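Side-chain contacts in FMN Adenylyltransferase (Candida glabrata, PDB 3FWK), which catalyses the transfer of an adenylyl group from ATP to FMN, giving FAD in the last step of its biosynthesis: residues 62-67 with 149-154; 15-20 with 212-217; 29-34 with 249-254; 8-13 with 130-135. One frame throughout, in Å; residues are numbered along the deposited sequence.

Interaction 1 (62-67 with 149-154); sequences SFSYNG and EAFETF
Ser62 and Ser64 on strand 61-64 meet Phe154 and Phe151 of helix 147-157, a helix-on-sheet contact in the Rossmann-like alpha/beta fold. The helix comes between strands 134-138 and 163-165 in the chain and lies against one face of the mixed sheet, whose strands here run parallel, while helix 69-86 receives Phe63 on the other. The tight end is buried at Ser62. Phe154, with CG anti to its backbone N (chi1 169°), sends its ring straight out to the strand, and its CZ meets two atoms of Ser62: CB at 3.8 Å and, in the one of two modelled conformers described here, OG at 3.5 Å, in the ring plane at its edge. A residue as small as serine suits this place because a whole phenyl group must fit between helix and strand. Tyr137 meets the same ring edge-to-face, and Val110 and Ile164 add aliphatic contacts.

Toward Ser64, which is partly exposed and touches through one atom, the contact is looser. Phe151 stacks on Trp188 and again offers its edge to the strand. Beyond this point the chain leaves the sheet for the probable PP-loop of the PAPS reductase-like family, where Asn66 is exposed; in relatives this loop binds the nucleotide's phosphates. The last touch before that turn is in the plane of the Phe151 ring, whose CZ lies 3.9 Å from Ser64 OG.

Interaction 2 (15-20 with 212-217); sequences YNLTSS and SNEPIC
Leu17 of helix 7-23 and Ser212 at the end of helix 202-212 bring their backbones close, with CA atoms 6.2 Å apart. The helix end is followed by an ST turn: Ser212 OG accepts from Glu214 N at 3.1 Å along a nearly straight bond (165°), and it also hydrogen-bonds to Leu209 O one turn back. Serine suits the position because one short hydroxyl can serve both the last helical turn and the chain leaving it. Asn213 stands between with positive phi, a conformation asparagine tolerates well, and its ND2 reaches Tyr260 O.

Leu17 lies over this turn. Its CG takes the crowded position between backbone N and carbonyl carbon (chi1 69°), an uncommon choice for leucine in a helix, which spreads the two methyls over the helix end. CD1 lies against Ser212 CB at 3.9 Å, and CD2 is 4.0 Å from Ser212 O and rather farther from Glu214 CG. A branched aliphatic side chain fits here because what it meets is mostly carbon, and Phe208 adds to that surface. Glu214 gives the contact only its methylene part; its carboxylate is committed to Arg131 and Tyr132.

Elsewhere on helix 7-23 the ring of Tyr15 meets that of Trp83. The backbone Tyr15 O accepts twice, from Ser19 N and from Ser19 OG, each at 2.9 Å and from opposite faces of the carbonyl plane.

Interaction 3 (29-34 with 249-254); sequences DSIIAQ and KLNFEW
Ile31 has CG1 anti to its carbonyl carbon (chi1 -67°), which sends CD1 out to Asn251 and leaves CG2 to meet the ring of Phe252; chi1 of Phe252 (-52°) in turn swings that ring toward the isoleucine, with one face turned to Asn251. The meeting joins the N-terminal ends of two helices, 31-50 and 253-257, with Ser30 and Phe252 at their N-cap positions. Ser30 is a capping residue in the full sense: its OG accepts from Ala33 N at 3.0 Å (165°), a capping bond across the first turn, the one from which Ile31 and Ile32 project. The same hydroxyl is hydrogen-bonded to Glu27 O.

Ile31 CD1 rests on Asn251 CB at 3.9 Å, close also to the amide carbon, and the two side chains cross at about a right angle. Ile31 CG2 lies at the edge of the Phe252 ring, 4.0 Å from CE1. Asn251 CB stands over the centre of one face of that ring, 4.0 Å from its plane, so the asparagine covers this face of the phenyl group while its polar end can remain at the exposed surface. Phenylalanine suits the inner place, buried against Ser207 and Leu210 of helix 202-212, and a beta-branched isoleucine has two separate arms with which to touch both neighbours.

Farther out the contact thins. Trp254 is exposed and also leans on Ile24, and it meets the first helix through a single methyl: Ile32 CD1 approaches its indole obliquely, 4.3 Å from CE3.

Interaction 4 (8-13 with 130-135); sequences GDAAEL and LRYSLS
Ala10 and Leu13, one turn apart on helix 7-23, face Tyr132 and Arg131 where helix 119-131 ends in a Schellman motif before strand 134-138. The backbones come very near, Ala10 CA to Tyr132 CA being 5.6 Å, and alanine suits the spot because its lone methyl leaves room for this approach. Ala10 CB is 4.2 Å from Tyr132 CA and lies at the edge of the ring, 4.3 Å from CD1. Leu13 CD2 comes obliquely to the guanidinium, 3.9 Å from NH2 of Arg131 in the one of its two conformers described here. The two first-shell residues of the helix end also pack on each other: Arg131 CG lies 4.0 Å above the plane of the Tyr132 ring, toward the rim.

In the second shell, Glu214, Met3 O and Thr266 O hold the guanidinium, a set that should keep the buried positive charge well compensated. Leu75 and Leu76 of helix 69-86 touch Tyr132, while its hydroxyl bonds to Glu214.

Both residues sit at the helix end, where Ser133 takes positive phi as the C-prime residue, its OG bonded to Met5 O, and its N makes a weak 3.4 Å bond to Leu130 O.

In the fold
Interactions 2 and 4 share helix 7-23, and their centres are 12 Å apart. They join through Glu214, whose OE1 forms a salt bridge to Arg131 NE (2.8 Å) and a probable hydrogen bond to Tyr132 OH (2.6 Å). Helix 31-50, which follows helix 7-23 in the chain, carries interaction 3, its centre 16 Å from that of interaction 2. Interactions 1 and 4 reach the same sheet, at centres 19 Å apart. Interaction 1 touches interaction 2 where Gly67 O packs on Cys217 CB (4.2 Å), linking the probable nucleotide loop to 212-217. The bound glucose is held by Lys53, Trp54, Lys162 and Tyr192, residues that belong to none of the four contacts.

Interaction 1 (62-67 with 149-154)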
loop_
_atom_site.group_PDB
_atom_site.type_symbol
_atom_site.label_atom_id
_atom_site.label_comp_id
_atom_site.label_asym_id
_atom_site.label_seq_id
_atom_site.Cartn_x
_atom_site.Cartn_y
_atom_site.Cartn_z
ATOM N N SER A 62 -9.608 12.726 -2.484
ATOM C CA SER A 62 -9.782 11.321 -2.849
ATOM C C SER A 62 -8.468 10.574 -2.613
ATOM O O SER A 62 -7.403 11.172 -2.610
ATOM C CB SER A 62 -10.231 11.192 -4.295
ATOM O OG SER A 62 -11.628 11.416 -4.416
ATOM N N PHE A 63 -8.572 9.277 -2.379
ATOM C CA PHE A 63 -7.424 8.467 -2.078
ATOM C C PHE A 63 -7.122 7.566 -3.271
ATOM O O PHE A 63 -7.982 6.772 -3.656
ATOM C CB PHE A 63 -7.705 7.654 -0.795
ATOM C CG PHE A 63 -6.502 6.946 -0.264
ATOM C CD1 PHE A 63 -5.893 7.402 0.922
ATOM C CD2 PHE A 63 -5.942 5.868 -0.930
ATOM C CE1 PHE A 63 -4.762 6.806 1.425
ATOM C CE2 PHE A 63 -4.783 5.247 -0.434
ATOM C CZ PHE A 63 -4.195 5.709 0.751
ATOM N N SER A 64 -5.914 7.648 -3.849
ATOM C CA SER A 64 -5.548 6.755 -4.941
ATOM C C SER A 64 -5.003 5.449 -4.396
ATOM O O SER A 64 -3.962 5.440 -3.751
ATOM C CB SER A 64 -4.535 7.436 -5.877
ATOM O OG SER A 64 -4.295 6.558 -6.977
ATOM N N TYR A 65 -5.700 4.355 -4.638
ATOM C CA TYR A 65 -5.390 3.067 -4.042
ATOM C C TYR A 65 -5.255 1.994 -5.078
ATOM O O TYR A 65 -6.209 1.732 -5.826
ATOM C CB TYR A 65 -6.505 2.679 -3.056
ATOM C CG TYR A 65 -6.310 1.363 -2.336
ATOM C CD1 TYR A 65 -5.394 1.225 -1.303
ATOM C CD2 TYR A 65 -7.143 0.258 -2.663
ATOM C CE1 TYR A 65 -5.210 0.011 -0.674
ATOM C CE2 TYR A 65 -7.014 -0.930 -1.998
ATOM C CZ TYR A 65 -6.037 -1.055 -1.025
ATOM O OH TYR A 65 -5.893 -2.227 -0.315
ATOM N N ASN A 66 -4.106 1.321 -5.112
ATOM C CA ASN A 66 -3.872 0.297 -6.137
ATOM C C ASN A 66 -3.605 -1.075 -5.561
ATOM O O ASN A 66 -3.132 -1.966 -6.297
ATOM C CB ASN A 66 -2.740 0.711 -7.070
ATOM C CG ASN A 66 -1.392 0.836 -6.339
ATOM O OD1 ASN A 66 -1.187 0.255 -5.267
ATOM N ND2 ASN A 66 -0.469 1.619 -6.909
ATOM N N GLY A 67 -3.862 -1.248 -4.265
ATOM C CA GLY A 67 -3.782 -2.547 -3.611
ATOM C C GLY A 67 -2.389 -3.003 -3.216
ATOM O O GLY A 67 -2.269 -3.981 -2.487
ATOM N N GLU A 149 -4.846 10.869 -18.479
ATOM C CA GLU A 149 -6.158 10.835 -19.143
ATOM C C GLU A 149 -7.220 10.178 -18.251
ATOM O O GLU A 149 -8.360 10.637 -18.152
ATOM C CB GLU A 149 -6.066 10.110 -20.508
ATOM C CG GLU A 149 -5.327 10.952 -21.576
ATOM C CD GLU A 149 -4.940 10.173 -22.807
ATOM O OE1 GLU A 149 -4.798 8.935 -22.801
ATOM O OE2 GLU A 149 -4.722 10.835 -23.842
ATOM N N ALA A 150 -6.853 9.080 -17.591
ATOM C CA ALA A 150 -7.796 8.411 -16.693
ATOM C C ALA A 150 -8.194 9.340 -15.544
ATOM O O ALA A 150 -9.359 9.362 -15.116
ATOM C CB ALA A 150 -7.176 7.105 -16.144
ATOM N N PHE A 151 -7.245 10.121 -15.035
ATOM C CA PHE A 151 -7.537 11.052 -13.946
ATOM C C PHE A 151 -8.361 12.234 -14.451
ATOM O O PHE A 151 -9.159 12.780 -13.699
ATOM C CB PHE A 151 -6.258 11.501 -13.226
ATOM C CG PHE A 151 -5.895 10.636 -12.071
ATOM C CD1 PHE A 151 -6.629 10.668 -10.900
ATOM C CD2 PHE A 151 -4.799 9.807 -12.146
ATOM C CE1 PHE A 151 -6.252 9.871 -9.784
ATOM C CE2 PHE A 151 -4.433 8.988 -11.064
ATOM C CZ PHE A 151 -5.155 9.020 -9.896
ATOM N N GLU A 152 -8.198 12.624 -15.710
ATOM C CA GLU A 152 -9.064 13.685 -16.258
ATOM C C GLU A 152 -10.515 13.240 -16.262
ATOM O O GLU A 152 -11.417 14.004 -15.886
ATOM C CB GLU A 152 -8.605 14.068 -17.662
ATOM C CG GLU A 152 -9.510 15.093 -18.321
ATOM C CD GLU A 152 -9.666 16.359 -17.489
ATOM O OE1 GLU A 152 -8.633 16.872 -16.973
ATOM O OE2 GLU A 152 -10.831 16.826 -17.351
ATOM N N THR A 153 -10.754 11.994 -16.662
ATOM C CA THR A 153 -12.103 11.450 -16.628
ATOM C C THR A 153 -12.651 11.367 -15.212
ATOM O O THR A 153 -13.807 11.729 -14.951
ATOM C CB THR A 153 -12.148 10.085 -17.332
ATOM O OG1 THR A 153 -11.773 10.288 -18.694
ATOM C CG2 THR A 153 -13.530 9.443 -17.202
ATOM N N PHE A 154 -11.814 10.936 -14.278
ATOM C CA PHE A 154 -12.175 10.918 -12.874
ATOM C C PHE A 154 -12.608 12.292 -12.371
ATOM O O PHE A 154 -13.628 12.424 -11.697
ATOM C CB PHE A 154 -10.987 10.391 -12.065
ATOM C CG PHE A 154 -11.153 10.573 -10.612
ATOM C CD1 PHE A 154 -11.925 9.712 -9.888
ATOM C CD2 PHE A 154 -10.556 11.657 -9.972
ATOM C CE1 PHE A 154 -12.101 9.888 -8.495
ATOM C CE2 PHE A 154 -10.731 11.866 -8.607
ATOM C CZ PHE A 154 -11.460 10.988 -7.869
#

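Interaction 2 (15-20 with 212-217)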
loop_
_atom_site.group_PDB
_atom_site.type_symbol
_atom_site.label_atom_id
_atom_site.label_comp_id
_atom_site.label_asym_id
_atom_site.label_seq_id
_atom_site.Cartn_x
_atom_site.Cartn_y
_atom_site.Cartn_z
ATOM N N TYR A 15 -6.119 3.528 13.909
ATOM C CA TYR A 15 -5.547 4.355 14.978
ATOM C C TYR A 15 -4.936 3.509 16.084
ATOM O O TYR A 15 -3.828 3.784 16.571
ATOM C CB TYR A 15 -6.611 5.293 15.505
ATOM C CG TYR A 15 -6.083 6.134 16.647
ATOM C CD1 TYR A 15 -5.268 7.231 16.390
ATOM C CD2 TYR A 15 -6.379 5.808 17.976
ATOM C CE1 TYR A 15 -4.751 8.000 17.432
ATOM C CE2 TYR A 15 -5.867 6.577 19.034
ATOM C CZ TYR A 15 -5.061 7.645 18.721
ATOM O OH TYR A 15 -4.546 8.414 19.759
ATOM N N ASN A 16 -5.659 2.485 16.515
ATOM C CA ASN A 16 -5.169 1.647 17.581
ATOM C C ASN A 16 -3.940 0.837 17.209
ATOM O O ASN A 16 -2.993 0.767 17.982
ATOM C CB ASN A 16 -6.297 0.738 18.058
ATOM C CG ASN A 16 -7.384 1.498 18.817
ATOM O OD1 ASN A 16 -7.186 2.557 19.369
ATOM N ND2 ASN A 16 -8.586 0.887 18.841
ATOM N N LEU A 17 -3.899 0.258 16.009
ATOM C CA LEU A 17 -2.724 -0.523 15.645
ATOM C C LEU A 17 -1.518 0.395 15.406
ATOM O O LEU A 17 -0.383 0.025 15.710
ATOM C CB LEU A 17 -2.987 -1.514 14.493
ATOM C CG LEU A 17 -3.240 -0.937 13.108
ATOM C CD1 LEU A 17 -1.878 -0.728 12.388
ATOM C CD2 LEU A 17 -4.112 -1.888 12.289
ATOM N N THR A 18 -1.757 1.599 14.877
ATOM C CA THR A 18 -0.662 2.552 14.644
ATOM C C THR A 18 -0.087 3.034 15.992
ATOM O O THR A 18 1.133 3.074 16.191
ATOM C CB THR A 18 -1.133 3.709 13.764
ATOM O OG1 THR A 18 -1.594 3.171 12.491
ATOM C CG2 THR A 18 -0.008 4.690 13.493
ATOM N N SER A 19 -0.975 3.364 16.908
ATOM C CA SER A 19 -0.559 3.744 18.249
ATOM C C SER A 19 0.210 2.621 18.946
ATOM O O SER A 19 1.206 2.865 19.632
ATOM C CB SER A 19 -1.800 4.111 19.056
ATOM O OG SER A 19 -2.410 5.294 18.607
ATOM N N SER A 20 -0.255 1.393 18.767
ATOM C CA SER A 20 0.409 0.235 19.342
ATOM C C SER A 20 1.798 0.086 18.741
ATOM O O SER A 20 2.798 -0.160 19.465
ATOM C CB SER A 20 -0.447 -1.022 19.157
ATOM O OG SER A 20 0.195 -2.157 19.696
ATOM N N SER A 212 0.821 -5.002 11.462
ATOM C CA SER A 212 -0.590 -4.609 11.465
ATOM C C SER A 212 -1.528 -5.810 11.543
ATOM O O SER A 212 -2.640 -5.648 12.014
ATOM C CB SER A 212 -0.942 -3.808 10.202
ATOM O OG SER A 212 -1.063 -4.643 9.037
ATOM N N ASN A 213 -1.099 -6.965 11.040
ATOM C CA ASN A 213 -1.945 -8.153 10.971
ATOM C C ASN A 213 -3.188 -7.930 10.121
ATOM O O ASN A 213 -4.160 -8.644 10.273
ATOM C CB ASN A 213 -2.334 -8.590 12.384
ATOM C CG ASN A 213 -2.790 -10.024 12.463
ATOM O OD1 ASN A 213 -2.543 -10.850 11.557
ATOM N ND2 ASN A 213 -3.402 -10.358 13.584
ATOM N N GLU A 214 -3.126 -6.965 9.209
ATOM C CA GLU A 214 -4.187 -6.795 8.205
ATOM C C GLU A 214 -3.907 -7.758 7.055
ATOM O O GLU A 214 -2.751 -8.055 6.739
ATOM C CB GLU A 214 -4.202 -5.354 7.738
ATOM C CG GLU A 214 -4.826 -4.474 8.747
ATOM C CD GLU A 214 -6.326 -4.790 8.905
ATOM O OE1 GLU A 214 -7.067 -4.546 7.963
ATOM O OE2 GLU A 214 -6.727 -5.346 9.943
ATOM N N PRO A 215 -4.963 -8.215 6.368
ATOM C CA PRO A 215 -4.749 -9.004 5.142
ATOM C C PRO A 215 -3.969 -8.154 4.158
ATOM O O PRO A 215 -4.283 -6.978 3.982
ATOM C CB PRO A 215 -6.203 -9.251 4.614
ATOM C CG PRO A 215 -7.066 -9.115 5.847
ATOM C CD PRO A 215 -6.392 -8.008 6.664
ATOM N N ILE A 216 -3.023 -8.750 3.466
ATOM C CA ILE A 216 -2.281 -8.048 2.424
ATOM C C ILE A 216 -2.414 -8.820 1.123
ATOM O O ILE A 216 -2.905 -9.958 1.113
ATOM C CB ILE A 216 -0.799 -7.869 2.775
ATOM C CG1 ILE A 216 -0.085 -9.212 2.833
ATOM C CG2 ILE A 216 -0.671 -7.124 4.138
ATOM C CD1 ILE A 216 1.416 -9.081 3.096
ATOM N N CYS A 217 -1.984 -8.214 0.007
ATOM C CA CYS A 217 -2.020 -8.959 -1.249
ATOM C C CYS A 217 -1.130 -10.185 -1.159
ATOM O O CYS A 217 0.088 -10.050 -0.945
ATOM C CB CYS A 217 -1.595 -8.084 -2.388
ATOM S SG CYS A 217 -1.688 -8.963 -3.998
#

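Interaction 3 (29-34 with 249-254)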
loop_
_atom_site.group_PDB
_atom_site.type_symbol
_atom_site.label_atom_id
_atom_site.label_comp_id
_atom_site.label_asym_id
_atom_site.label_seq_id
_atom_site.Cartn_x
_atom_site.Cartn_y
_atom_site.Cartn_z
ATOM N N ASP A 29 18.883 2.264 16.722
ATOM C CA ASP A 29 19.411 1.864 15.437
ATOM C C ASP A 29 18.605 0.750 14.776
ATOM O O ASP A 29 19.080 0.126 13.813
ATOM C CB ASP A 29 20.866 1.504 15.533
ATOM C CG ASP A 29 21.111 0.346 16.439
ATOM O OD1 ASP A 29 20.176 -0.219 17.062
ATOM O OD2 ASP A 29 22.326 -0.022 16.540
ATOM N N SER A 30 17.355 0.567 15.216
ATOM C CA SER A 30 16.554 -0.524 14.688
ATOM C C SER A 30 15.664 -0.086 13.539
ATOM O O SER A 30 15.330 1.101 13.395
ATOM C CB SER A 30 15.706 -1.148 15.777
ATOM O OG SER A 30 14.712 -0.255 16.250
ATOM N N ILE A 31 15.245 -1.060 12.754
ATOM C CA ILE A 31 14.227 -0.810 11.729
ATOM C C ILE A 31 12.916 -0.359 12.366
ATOM O O ILE A 31 12.261 0.545 11.835
ATOM C CB ILE A 31 13.995 -2.057 10.858
ATOM C CG1 ILE A 31 15.218 -2.376 10.007
ATOM C CG2 ILE A 31 12.755 -1.868 9.959
ATOM C CD1 ILE A 31 15.208 -3.782 9.438
ATOM N N ILE A 32 12.523 -0.944 13.503
ATOM C CA ILE A 32 11.277 -0.541 14.154
ATOM C C ILE A 32 11.346 0.937 14.543
ATOM O O ILE A 32 10.419 1.697 14.279
ATOM C CB ILE A 32 10.915 -1.439 15.330
ATOM C CG1 ILE A 32 10.480 -2.805 14.824
ATOM C CG2 ILE A 32 9.833 -0.803 16.175
ATOM C CD1 ILE A 32 10.435 -3.873 15.901
ATOM N N ALA A 33 12.451 1.381 15.169
ATOM C CA ALA A 33 12.534 2.792 15.536
ATOM C C ALA A 33 12.500 3.706 14.305
ATOM O O ALA A 33 11.840 4.742 14.334
ATOM C CB ALA A 33 13.813 3.057 16.351
ATOM N N GLN A 34 13.175 3.312 13.226
ATOM C CA GLN A 34 13.135 4.087 12.005
ATOM C C GLN A 34 11.692 4.181 11.440
ATOM O O GLN A 34 11.278 5.222 10.939
ATOM C CB GLN A 34 14.066 3.459 10.986
ATOM C CG GLN A 34 14.236 4.258 9.695
ATOM C CD GLN A 34 14.985 3.451 8.665
ATOM O OE1 GLN A 34 14.536 2.393 8.242
ATOM N NE2 GLN A 34 16.168 3.928 8.272
ATOM N N LYS A 249 18.139 -14.080 6.060
ATOM C CA LYS A 249 17.673 -13.915 7.421
ATOM C C LYS A 249 16.501 -12.959 7.448
ATOM O O LYS A 249 16.368 -12.064 6.607
ATOM C CB LYS A 249 18.792 -13.448 8.353
ATOM C CG LYS A 249 19.955 -14.453 8.468
ATOM C CD LYS A 249 21.032 -13.970 9.433
ATOM C CE LYS A 249 22.421 -14.313 8.915
ATOM N NZ LYS A 249 22.786 -13.444 7.769
ATOM N N LEU A 250 15.639 -13.164 8.397
ATOM C CA LEU A 250 14.415 -12.399 8.510
ATOM C C LEU A 250 14.622 -11.229 9.456
ATOM O O LEU A 250 15.011 -11.423 10.606
ATOM C CB LEU A 250 13.319 -13.313 9.035
ATOM C CG LEU A 250 11.943 -12.671 9.303
ATOM C CD1 LEU A 250 11.337 -11.976 8.076
ATOM C CD2 LEU A 250 10.957 -13.724 9.797
ATOM N N ASN A 251 14.315 -10.015 8.995
ATOM C CA ASN A 251 14.416 -8.810 9.807
ATOM C C ASN A 251 13.168 -8.471 10.605
ATOM O O ASN A 251 13.205 -7.530 11.407
ATOM C CB ASN A 251 14.811 -7.595 8.965
ATOM C CG ASN A 251 16.259 -7.625 8.587
ATOM O OD1 ASN A 251 17.119 -7.407 9.455
ATOM N ND2 ASN A 251 16.572 -7.888 7.314
ATOM N N PHE A 252 12.071 -9.228 10.419
ATOM C CA PHE A 252 10.774 -8.852 10.954
ATOM C C PHE A 252 10.189 -9.920 11.859
ATOM O O PHE A 252 8.974 -10.018 12.010
ATOM C CB PHE A 252 9.814 -8.518 9.801
ATOM C CG PHE A 252 10.404 -7.516 8.848
ATOM C CD1 PHE A 252 10.668 -6.219 9.294
ATOM C CD2 PHE A 252 10.827 -7.889 7.559
ATOM C CE1 PHE A 252 11.268 -5.284 8.439
ATOM C CE2 PHE A 252 11.442 -6.947 6.719
ATOM C CZ PHE A 252 11.652 -5.662 7.158
ATOM N N GLU A 253 11.056 -10.692 12.498
ATOM C CA GLU A 253 10.589 -11.737 13.385
ATOM C C GLU A 253 9.718 -11.214 14.514
ATOM O O GLU A 253 8.659 -11.789 14.811
ATOM C CB GLU A 253 11.775 -12.552 13.938
ATOM C CG GLU A 253 12.338 -13.554 12.939
ATOM C CD GLU A 253 13.700 -14.150 13.313
ATOM O OE1 GLU A 253 14.304 -13.735 14.332
ATOM O OE2 GLU A 253 14.175 -15.020 12.547
ATOM N N TRP A 254 10.138 -10.124 15.150
ATOM C CA TRP A 254 9.374 -9.620 16.290
ATOM C C TRP A 254 7.990 -9.182 15.855
ATOM O O TRP A 254 6.991 -9.499 16.499
ATOM C CB TRP A 254 10.125 -8.491 17.007
ATOM C CG TRP A 254 9.484 -8.208 18.314
ATOM C CD1 TRP A 254 9.809 -8.770 19.547
ATOM C CD2 TRP A 254 8.381 -7.338 18.548
ATOM N NE1 TRP A 254 8.982 -8.269 20.509
ATOM C CE2 TRP A 254 8.082 -7.405 19.937
ATOM C CE3 TRP A 254 7.594 -6.511 17.712
ATOM C CZ2 TRP A 254 7.032 -6.692 20.501
ATOM C CZ3 TRP A 254 6.558 -5.809 18.259
ATOM C CH2 TRP A 254 6.276 -5.897 19.653
#

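Interaction 4 (8-13 with 130-135)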
loop_
_atom_site.group_PDB
_atom_site.type_symbol
_atom_site.label_atom_id
_atom_site.label_comp_id
_atom_site.label_asym_id
_atom_site.label_seq_id
_atom_site.Cartn_x
_atom_site.Cartn_y
_atom_site.Cartn_z
ATOM N N GLY A 8 -15.948 4.018 10.425
ATOM C CA GLY A 8 -15.479 4.466 11.735
ATOM C C GLY A 8 -14.741 3.385 12.507
ATOM O O GLY A 8 -13.717 3.662 13.174
ATOM N N ASP A 9 -15.248 2.149 12.469
ATOM C CA ASP A 9 -14.550 1.041 13.105
ATOM C C ASP A 9 -13.218 0.781 12.430
ATOM O O ASP A 9 -12.225 0.446 13.105
ATOM C CB ASP A 9 -15.399 -0.235 13.074
ATOM C CG ASP A 9 -16.556 -0.206 14.044
ATOM O OD1 ASP A 9 -16.580 0.564 15.032
ATOM O OD2 ASP A 9 -17.490 -1.012 13.798
ATOM N N ALA A 10 -13.189 0.884 11.097
ATOM C CA ALA A 10 -11.907 0.729 10.394
ATOM C C ALA A 10 -10.901 1.801 10.816
ATOM O O ALA A 10 -9.713 1.504 11.058
ATOM C CB ALA A 10 -12.123 0.752 8.877
ATOM N N ALA A 11 -11.364 3.045 10.877
ATOM C CA ALA A 11 -10.465 4.152 11.249
ATOM C C ALA A 11 -9.964 3.971 12.686
ATOM O O ALA A 11 -8.780 4.157 12.970
ATOM C CB ALA A 11 -11.194 5.463 11.068
ATOM N N GLU A 12 -10.851 3.566 13.598
ATOM C CA GLU A 12 -10.436 3.355 14.988
ATOM C C GLU A 12 -9.432 2.216 15.101
ATOM O O GLU A 12 -8.458 2.317 15.850
ATOM C CB GLU A 12 -11.666 3.069 15.838
ATOM C CG GLU A 12 -11.267 2.976 17.328
ATOM C CD GLU A 12 -12.434 2.954 18.284
ATOM O OE1 GLU A 12 -13.572 2.677 17.852
ATOM O OE2 GLU A 12 -12.194 3.227 19.489
ATOM N N LEU A 13 -9.673 1.121 14.379
ATOM C CA LEU A 13 -8.740 0.019 14.346
ATOM C C LEU A 13 -7.371 0.509 13.900
ATOM O O LEU A 13 -6.353 0.209 14.497
ATOM C CB LEU A 13 -9.226 -1.072 13.393
ATOM C CG LEU A 13 -8.170 -2.117 13.021
ATOM C CD1 LEU A 13 -7.625 -2.934 14.194
ATOM C CD2 LEU A 13 -8.698 -3.028 11.913
ATOM N N LEU A 130 -14.243 -3.553 0.430
ATOM C CA LEU A 130 -15.282 -3.984 1.350
ATOM C C LEU A 130 -14.806 -3.918 2.791
ATOM O O LEU A 130 -15.556 -3.466 3.655
ATOM C CB LEU A 130 -15.668 -5.400 1.009
ATOM C CG LEU A 130 -16.508 -5.576 -0.243
ATOM C CD1 LEU A 130 -16.732 -7.058 -0.489
ATOM C CD2 LEU A 130 -17.873 -4.829 -0.073
ATOM N N ARG A 131 -13.574 -4.335 3.067
ATOM C CA ARG A 131 -13.108 -4.374 4.446
ATOM C C ARG A 131 -13.100 -3.023 5.108
ATOM O O ARG A 131 -13.501 -2.896 6.269
ATOM C CB ARG A 131 -11.708 -4.933 4.495
ATOM C CG ARG A 131 -11.188 -5.027 5.951
ATOM C CD ARG A 131 -9.946 -5.857 6.049
ATOM N NE ARG A 131 -9.392 -5.912 7.414
ATOM C CZ ARG A 131 -10.012 -6.326 8.567
ATOM N NH1 ARG A 131 -11.272 -6.788 8.622
ATOM N NH2 ARG A 131 -9.377 -6.242 9.722
ATOM N N TYR A 132 -12.656 -2.012 4.371
ATOM C CA TYR A 132 -12.441 -0.681 4.962
ATOM C C TYR A 132 -13.553 0.281 4.598
ATOM O O TYR A 132 -13.426 1.470 4.830
ATOM C CB TYR A 132 -11.091 -0.091 4.500
ATOM C CG TYR A 132 -9.856 -0.940 4.833
ATOM C CD1 TYR A 132 -9.576 -1.316 6.141
ATOM C CD2 TYR A 132 -9.024 -1.416 3.793
ATOM C CE1 TYR A 132 -8.406 -2.084 6.441
ATOM C CE2 TYR A 132 -7.903 -2.211 4.064
ATOM C CZ TYR A 132 -7.610 -2.542 5.398
ATOM O OH TYR A 132 -6.532 -3.354 5.675
ATOM N N SER A 133 -14.644 -0.229 3.986
ATOM C CA SER A 133 -15.764 0.618 3.591
ATOM C C SER A 133 -15.327 1.773 2.700
ATOM O O SER A 133 -15.766 2.910 2.879
ATOM C CB SER A 133 -16.587 1.093 4.798
ATOM O OG SER A 133 -17.266 -0.015 5.372
ATOM N N LEU A 134 -14.542 1.453 1.679
ATOM C CA LEU A 134 -14.172 2.442 0.662
ATOM C C LEU A 134 -15.325 2.637 -0.350
ATOM O O LEU A 134 -16.137 1.749 -0.556
ATOM C CB LEU A 134 -12.892 1.984 -0.071
ATOM C CG LEU A 134 -11.701 1.603 0.829
ATOM C CD1 LEU A 134 -10.505 1.257 -0.041
ATOM C CD2 LEU A 134 -11.407 2.735 1.842
ATOM N N SER A 135 -15.329 3.816 -0.959
ATOM C CA SER A 135 -16.217 4.072 -2.105
ATOM C C SER A 135 -15.330 4.106 -3.323
ATOM O O SER A 135 -14.660 5.111 -3.595
ATOM C CB SER A 135 -16.990 5.358 -2.021
ATOM O OG SER A 135 -17.771 5.384 -3.205
#